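Long-range contact in erythrocyte membrane protein 1 (PDB 2YK0), which probably binds host cell-surface receptors as a parasite adhesin, here represented by its N-terminal DBL1-alpha and CIDR-gamma double domain: residues 106-111 / 135-140. The protein carries 8 engineered substitutions. Sequence-based numbering, arbitrary orientation.
Sequences NRFDEN and PPRRRH
R107 reaches obliquely across the helical turn 136-139 to H140, the residue just after it, and makes most of the join between this turn and a loop of the Duffy-binding-like domain. Its CB packs beside the backbone of R137, 3.9 Å from R137 CA. With CG placed anti to the carbonyl carbon (chi1 -78°), CG lies 3.5 Å from P136 O and also meets the edge of the H140 ring near its plane, and CD touches H140 CB at 3.6 Å. Bends at chi2 and chi3 then bring the guanidinium to the carbonyl oxygens of R137 and H140. NE and NH2 are each 3.3 Å from R137 O, while H140 O lies over one face of the group. Arginine suits this place because CB and CD pack on R137 CA and H140 CB while its cationic end meets carbonyl oxygens; the charge itself is answered by E171 of helix 157-176, in a salt bridge through NH2. R137 turns its own guanidinium away, to D201 and E321, which probably eases the proximity of two like charges. Proline fits the first turn of a helix, which needs no amide donor there, and the ring of P136 packs against the loop backbone, its CG 3.5 Å from R107 O. F108 offers a flat ring to H179, edge-to-face, and to R137, whose CG lies oblique to it, 4.2 Å from F108 CE1.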
ATOM      1  N   ASN A 106       5.589  -0.311  15.292  1.00 88.22           N
ATOM      2  CA  ASN A 106       5.642  -1.533  14.489  1.00 86.97           C
ATOM      3  C   ASN A 106       5.675  -1.319  12.990  1.00 88.19           C
ATOM      4  O   ASN A 106       4.648  -1.065  12.347  1.00 87.70           O
ATOM      5  CB  ASN A 106       4.778  -2.713  14.929  1.00 87.29           C
ATOM      6  CG  ASN A 106       5.328  -4.022  14.348  1.00103.26           C
ATOM      7  OD1 ASN A 106       4.875  -4.533  13.330  1.00104.92           O
ATOM      8  ND2 ASN A 106       6.393  -4.541  14.902  1.00 83.93           N
ATOM      9  N   ARG A 107       6.898  -1.420  12.456  1.00 81.97           N
ATOM     10  CA  ARG A 107       7.236  -1.245  11.062  1.00 80.11           C
ATOM     11  C   ARG A 107       6.952  -2.499  10.249  1.00 81.97           C
ATOM     12  O   ARG A 107       6.583  -2.391   9.077  1.00 80.88           O
ATOM     13  CB  ARG A 107       8.683  -0.772  10.935  1.00 78.24           C
ATOM     14  CG  ARG A 107       8.823   0.726  11.237  1.00 82.26           C
ATOM     15  CD  ARG A 107       9.874   1.021  12.290  1.00 81.00           C
ATOM     16  NE  ARG A 107      11.226   0.815  11.773  1.00 77.68           N
ATOM     17  CZ  ARG A 107      12.340   1.052  12.450  1.00 83.79           C
ATOM     18  NH1 ARG A 107      12.285   1.555  13.677  1.00 75.59           N
ATOM     19  NH2 ARG A 107      13.521   0.826  11.891  1.00 58.57           N
ATOM     20  N   PHE A 108       7.041  -3.676  10.875  1.00 78.07           N
ATOM     21  CA  PHE A 108       6.738  -4.919  10.168  1.00 78.31           C
ATOM     22  C   PHE A 108       5.254  -5.299  10.201  1.00 81.46           C
ATOM     23  O   PHE A 108       4.877  -6.403   9.775  1.00 80.65           O
ATOM     24  CB  PHE A 108       7.654  -6.058  10.626  1.00 80.52           C
ATOM     25  CG  PHE A 108       9.112  -5.699  10.507  1.00 82.60           C
ATOM     26  CD1 PHE A 108       9.647  -5.287   9.294  1.00 85.58           C
ATOM     27  CD2 PHE A 108       9.949  -5.758  11.611  1.00 85.49           C
ATOM     28  CE1 PHE A 108      10.992  -4.941   9.189  1.00 86.66           C
ATOM     29  CE2 PHE A 108      11.302  -5.423  11.499  1.00 88.26           C
ATOM     30  CZ  PHE A 108      11.814  -5.016  10.291  1.00 86.07           C
ATOM     31  N   ASP A 109       4.408  -4.354  10.668  1.00 77.13           N
ATOM     32  CA  ASP A 109       2.966  -4.534  10.738  1.00 76.59           C
ATOM     33  C   ASP A 109       2.401  -4.676   9.351  1.00 79.03           C
ATOM     34  O   ASP A 109       2.875  -4.023   8.418  1.00 78.99           O
ATOM     35  CB  ASP A 109       2.278  -3.379  11.477  1.00 78.68           C
ATOM     36  CG  ASP A 109       0.811  -3.643  11.792  1.00 91.11           C
ATOM     37  OD1 ASP A 109       0.475  -4.803  12.145  1.00 91.66           O
ATOM     38  OD2 ASP A 109       0.001  -2.697  11.677  1.00 97.67           O
ATOM     39  N   GLU A 110       1.406  -5.557   9.212  1.00 73.37           N
ATOM     40  CA  GLU A 110       0.748  -5.825   7.948  1.00 71.93           C
ATOM     41  C   GLU A 110       0.082  -4.553   7.434  1.00 73.76           C
ATOM     42  O   GLU A 110       0.010  -4.334   6.224  1.00 73.96           O
ATOM     43  CB  GLU A 110      -0.248  -6.989   8.105  1.00 73.21           C
ATOM     44  CG  GLU A 110      -1.488  -6.652   8.910  1.00 85.33           C
ATOM     45  CD  GLU A 110      -2.199  -7.849   9.487  1.00112.58           C
ATOM     46  OE1 GLU A 110      -1.651  -8.469  10.429  1.00113.30           O
ATOM     47  OE2 GLU A 110      -3.316  -8.152   9.014  1.00108.27           O
ATOM     48  N   ASN A 111      -0.346  -3.696   8.371  1.00 68.38           N
ATOM     49  CA  ASN A 111      -1.030  -2.449   8.092  1.00 67.91           C
ATOM     50  C   ASN A 111      -0.137  -1.231   8.079  1.00 69.35           C
ATOM     51  O   ASN A 111      -0.640  -0.114   7.926  1.00 69.05           O
ATOM     52  CB  ASN A 111      -2.219  -2.277   9.028  1.00 72.87           C
ATOM     53  CG  ASN A 111      -3.387  -3.099   8.589  1.00 98.06           C
ATOM     54  OD1 ASN A 111      -3.725  -4.110   9.216  1.00 91.12           O
ATOM     55  ND2 ASN A 111      -3.981  -2.711   7.456  1.00 90.11           N
ATOM     56  N   PRO A 135       9.824   2.590   2.391  1.00 57.35           N
ATOM     57  CA  PRO A 135       9.148   1.533   3.161  1.00 57.16           C
ATOM     58  C   PRO A 135       8.824   1.944   4.592  1.00 61.82           C
ATOM     59  O   PRO A 135       9.503   2.847   5.087  1.00 62.29           O
ATOM     60  CB  PRO A 135      10.174   0.391   3.145  1.00 58.92           C
ATOM     61  CG  PRO A 135      11.500   1.070   3.005  1.00 62.70           C
ATOM     62  CD  PRO A 135      11.197   2.180   2.036  1.00 58.46           C
ATOM     63  N   PRO A 136       7.860   1.283   5.296  1.00 58.09           N
ATOM     64  CA  PRO A 136       7.600   1.647   6.700  1.00 57.18           C
ATOM     65  C   PRO A 136       8.877   1.616   7.558  1.00 57.78           C
ATOM     66  O   PRO A 136       9.131   2.553   8.326  1.00 57.30           O
ATOM     67  CB  PRO A 136       6.576   0.594   7.147  1.00 59.04           C
ATOM     68  CG  PRO A 136       6.670  -0.512   6.148  1.00 63.68           C
ATOM     69  CD  PRO A 136       6.972   0.180   4.873  1.00 59.63           C
ATOM     70  N   ARG A 137       9.723   0.587   7.348  1.00 51.00           N
ATOM     71  CA  ARG A 137      10.989   0.411   8.052  1.00 49.03           C
ATOM     72  C   ARG A 137      11.911   1.650   7.975  1.00 51.11           C
ATOM     73  O   ARG A 137      12.479   2.031   8.988  1.00 49.98           O
ATOM     74  CB  ARG A 137      11.683  -0.856   7.558  1.00 45.90           C
ATOM     75  CG  ARG A 137      12.896  -1.264   8.387  1.00 46.89           C
ATOM     76  CD  ARG A 137      13.991  -1.886   7.531  1.00 43.56           C
ATOM     77  NE  ARG A 137      14.128  -1.188   6.254  1.00 35.12           N
ATOM     78  CZ  ARG A 137      14.906  -0.132   6.058  1.00 43.22           C
ATOM     79  NH1 ARG A 137      15.655   0.344   7.044  1.00 44.52           N
ATOM     80  NH2 ARG A 137      14.957   0.443   4.874  1.00 15.88           N
ATOM     81  N   ARG A 138      12.034   2.283   6.803  1.00 48.32           N
ATOM     82  CA  ARG A 138      12.838   3.489   6.650  1.00 48.65           C
ATOM     83  C   ARG A 138      12.128   4.670   7.327  1.00 55.40           C
ATOM     84  O   ARG A 138      12.739   5.364   8.144  1.00 54.99           O
ATOM     85  CB  ARG A 138      13.095   3.785   5.161  1.00 48.21           C
ATOM     86  CG  ARG A 138      13.518   5.236   4.819  1.00 55.78           C
ATOM     87  CD  ARG A 138      14.932   5.602   5.229  1.00 49.87           C
ATOM     88  NE  ARG A 138      15.178   7.042   5.157  1.00 52.45           N
ATOM     89  CZ  ARG A 138      14.930   7.901   6.145  1.00 63.95           C
ATOM     90  NH1 ARG A 138      14.388   7.478   7.279  1.00 59.86           N
ATOM     91  NH2 ARG A 138      15.224   9.189   6.007  1.00 38.15           N
ATOM     92  N   ARG A 139      10.830   4.871   7.010  1.00 53.90           N
ATOM     93  CA  ARG A 139       9.983   5.959   7.532  1.00 54.20           C
ATOM     94  C   ARG A 139      10.202   6.251   9.028  1.00 58.92           C
ATOM     95  O   ARG A 139      10.148   7.414   9.447  1.00 57.66           O
ATOM     96  CB  ARG A 139       8.490   5.675   7.254  1.00 51.93           C
ATOM     97  CG  ARG A 139       8.092   5.745   5.787  1.00 57.44           C
ATOM     98  CD  ARG A 139       6.593   5.586   5.592  1.00 69.47           C
ATOM     99  NE  ARG A 139       5.881   6.803   5.990  1.00 77.46           N
ATOM    100  CZ  ARG A 139       4.574   7.004   5.861  1.00 85.06           C
ATOM    101  NH1 ARG A 139       3.799   6.066   5.328  1.00 74.01           N
ATOM    102  NH2 ARG A 139       4.032   8.148   6.259  1.00 64.14           N
ATOM    103  N   HIS A 140      10.495   5.193   9.805  1.00 56.77           N
ATOM    104  CA  HIS A 140      10.690   5.261  11.246  1.00 57.55           C
ATOM    105  C   HIS A 140      12.057   4.743  11.733  1.00 61.27           C
ATOM    106  O   HIS A 140      12.123   3.978  12.695  1.00 59.52           O
ATOM    107  CB  HIS A 140       9.523   4.564  11.960  1.00 59.08           C
ATOM    108  CG  HIS A 140       8.167   5.008  11.503  1.00 63.37           C
ATOM    109  ND1 HIS A 140       7.727   6.323  11.683  1.00 65.62           N
ATOM    110  CD2 HIS A 140       7.190   4.298  10.894  1.00 65.40           C
ATOM    111  CE1 HIS A 140       6.520   6.368  11.148  1.00 65.18           C
ATOM    112  NE2 HIS A 140       6.149   5.174  10.667  1.00 65.41           N
TER